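Local coordinates for sperm-specific class P protein 19 (Caenorhabditis elegans, PDB 1ROW), which is a sperm-specific protein of the major sperm protein family, built as an immunoglobulin-like beta fold, whose precise role is not established and is probably structural, at residues L74-A79 / G99-P104. Sequence-based numbering, arbitrary orientation.
Sequences LVVHFA and GTVTIP
Residues 74-79 and 99-104 pair as neighbouring antiparallel strands in the immunoglobulin-like beta fold of the MSP domain, strand 31-37 flanking the first and strand 10-13 the second. Six backbone hydrogen bonds join the hydrogen-bonded pairs Leu74-Ile103, Val76-Val101 and Phe78-Gly99. Between them, Val76 O also takes a CA-H...O contact from Thr100 CA at 3.1 Å. Alternation sorts the residues: Leu74, Val76 and Ile103 are buried, their aliphatic bulk suiting the interior, and Val101 and Phe78 share their face; Val76 reaches on to Phe33. The other face carries Val75, His77, Thr100 and Thr102. Val75 and the threonines are beta-branched and suit extended backbone, while the hydroxyls and the imidazole tolerate solvent. There the side chains of Thr100 and His77 run side by side, bringing Thr100 CG2 to 3.3 Å from His77 ND1.

Phe78 leans across to its partner strand. With CG between its own backbone N and carbonyl carbon (chi1 59°), the ring swings over Gly99, whose CA makes a CH-pi contact 4.0 Å from the ring centroid, 27° off the normal. Glycine suits the place because a CB there would run into Phe78 CZ. Replacing Phe78 by an alanine would probably take the ring cover from Gly99 CA and strip Val101 CG1 of its aromatic neighbour, 3.8 Å from Phe78 CE2. Further along, Val101 CG2, the methyl between its backbone N and carbonyl carbon, crosses to Val76 CB at 3.5 Å. Gly99 O does double duty: it accepts a nearly straight bond from Phe78 N (171° at the hydrogen) while sitting over the ring's rim, 3.2 Å from Phe78 CD2.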
loop_
_atom_site.group_PDB
_atom_site.type_symbol
_atom_site.label_atom_id
_atom_site.label_comp_id
_atom_site.label_asym_id
_atom_site.label_seq_id
_atom_site.Cartn_x
_atom_site.Cartn_y
_atom_site.Cartn_z
ATOM N N LEU A 74 4.767 -3.411 5.118
ATOM C CA LEU A 74 3.976 -2.354 4.523
ATOM C C LEU A 74 2.552 -2.690 4.931
ATOM O O LEU A 74 2.020 -3.736 4.562
ATOM C CB LEU A 74 4.111 -2.370 3.000
ATOM C CG LEU A 74 3.587 -1.140 2.259
ATOM C CD1 LEU A 74 4.403 0.090 2.663
ATOM C CD2 LEU A 74 3.682 -1.377 0.759
ATOM N N VAL A 75 1.943 -1.817 5.721
ATOM C CA VAL A 75 0.586 -2.054 6.179
ATOM C C VAL A 75 -0.400 -1.188 5.419
ATOM O O VAL A 75 -0.267 0.042 5.358
ATOM C CB VAL A 75 0.449 -1.777 7.688
ATOM C CG1 VAL A 75 -0.969 -2.084 8.150
ATOM C CG2 VAL A 75 1.452 -2.626 8.456
ATOM N N VAL A 76 -1.391 -1.845 4.835
ATOM C CA VAL A 76 -2.411 -1.159 4.074
ATOM C C VAL A 76 -3.726 -1.152 4.849
ATOM O O VAL A 76 -4.365 -2.189 5.032
ATOM C CB VAL A 76 -2.614 -1.831 2.702
ATOM C CG1 VAL A 76 -3.605 -1.030 1.878
ATOM C CG2 VAL A 76 -1.277 -1.930 1.968
ATOM N N HIS A 77 -4.103 0.025 5.332
ATOM C CA HIS A 77 -5.343 0.212 6.078
ATOM C C HIS A 77 -6.411 0.590 5.055
ATOM O O HIS A 77 -6.208 1.502 4.249
ATOM C CB HIS A 77 -5.163 1.340 7.102
ATOM C CG HIS A 77 -4.117 1.052 8.134
ATOM N ND1 HIS A 77 -4.403 0.424 9.326
ATOM C CD2 HIS A 77 -2.776 1.238 8.122
ATOM C CE1 HIS A 77 -3.285 0.232 10.002
ATOM N NE2 HIS A 77 -2.283 0.716 9.293
ATOM N N PHE A 78 -7.544 -0.102 5.077
ATOM C CA PHE A 78 -8.596 0.190 4.113
ATOM C C PHE A 78 -9.989 0.226 4.720
ATOM O O PHE A 78 -10.211 -0.224 5.847
ATOM C CB PHE A 78 -8.558 -0.843 2.984
ATOM C CG PHE A 78 -8.735 -2.248 3.459
ATOM C CD1 PHE A 78 -10.006 -2.758 3.702
ATOM C CD2 PHE A 78 -7.628 -3.054 3.706
ATOM C CE1 PHE A 78 -10.175 -4.055 4.187
ATOM C CE2 PHE A 78 -7.782 -4.352 4.190
ATOM C CZ PHE A 78 -9.057 -4.854 4.432
ATOM N N ALA A 79 -10.925 0.763 3.948
ATOM C CA ALA A 79 -12.310 0.871 4.373
ATOM C C ALA A 79 -13.206 1.201 3.194
ATOM O O ALA A 79 -12.742 1.569 2.115
ATOM C CB ALA A 79 -12.453 1.957 5.443
ATOM N N GLY A 99 -10.288 -2.760 7.848
ATOM C CA GLY A 99 -9.364 -3.880 7.854
ATOM C C GLY A 99 -7.985 -3.507 7.344
ATOM O O GLY A 99 -7.760 -2.387 6.882
ATOM N N THR A 100 -7.045 -4.441 7.440
ATOM C CA THR A 100 -5.690 -4.188 6.970
ATOM C C THR A 100 -5.066 -5.429 6.346
ATOM O O THR A 100 -5.354 -6.555 6.754
ATOM C CB THR A 100 -4.749 -3.736 8.119
ATOM O OG1 THR A 100 -4.376 -4.874 8.906
ATOM C CG2 THR A 100 -5.439 -2.712 9.025
ATOM N N VAL A 101 -4.222 -5.208 5.342
ATOM C CA VAL A 101 -3.490 -6.286 4.691
ATOM C C VAL A 101 -2.026 -5.881 4.778
ATOM O O VAL A 101 -1.677 -4.724 4.535
ATOM C CB VAL A 101 -3.886 -6.476 3.208
ATOM C CG1 VAL A 101 -5.286 -7.050 3.118
ATOM C CG2 VAL A 101 -3.799 -5.162 2.470
ATOM N N THR A 102 -1.173 -6.827 5.146
ATOM C CA THR A 102 0.244 -6.543 5.286
ATOM C C THR A 102 1.078 -7.211 4.207
ATOM O O THR A 102 0.924 -8.403 3.929
ATOM C CB THR A 102 0.746 -6.984 6.668
ATOM O OG1 THR A 102 0.041 -6.250 7.678
ATOM C CG2 THR A 102 2.237 -6.726 6.811
ATOM N N ILE A 103 1.940 -6.412 3.588
ATOM C CA ILE A 103 2.837 -6.872 2.538
ATOM C C ILE A 103 4.232 -6.837 3.148
ATOM O O ILE A 103 4.733 -5.764 3.512
ATOM C CB ILE A 103 2.816 -5.921 1.311
ATOM C CG1 ILE A 103 1.436 -5.932 0.656
ATOM C CG2 ILE A 103 3.884 -6.330 0.303
ATOM C CD1 ILE A 103 1.337 -5.027 -0.552
ATOM N N PRO A 104 4.865 -8.009 3.316
ATOM C CA PRO A 104 6.210 -7.966 3.898
ATOM C C PRO A 104 7.215 -7.429 2.878
ATOM O O PRO A 104 7.062 -7.630 1.672
ATOM C CB PRO A 104 6.469 -9.426 4.278
ATOM C CG PRO A 104 5.684 -10.190 3.256
ATOM C CD PRO A 104 4.388 -9.396 3.179
#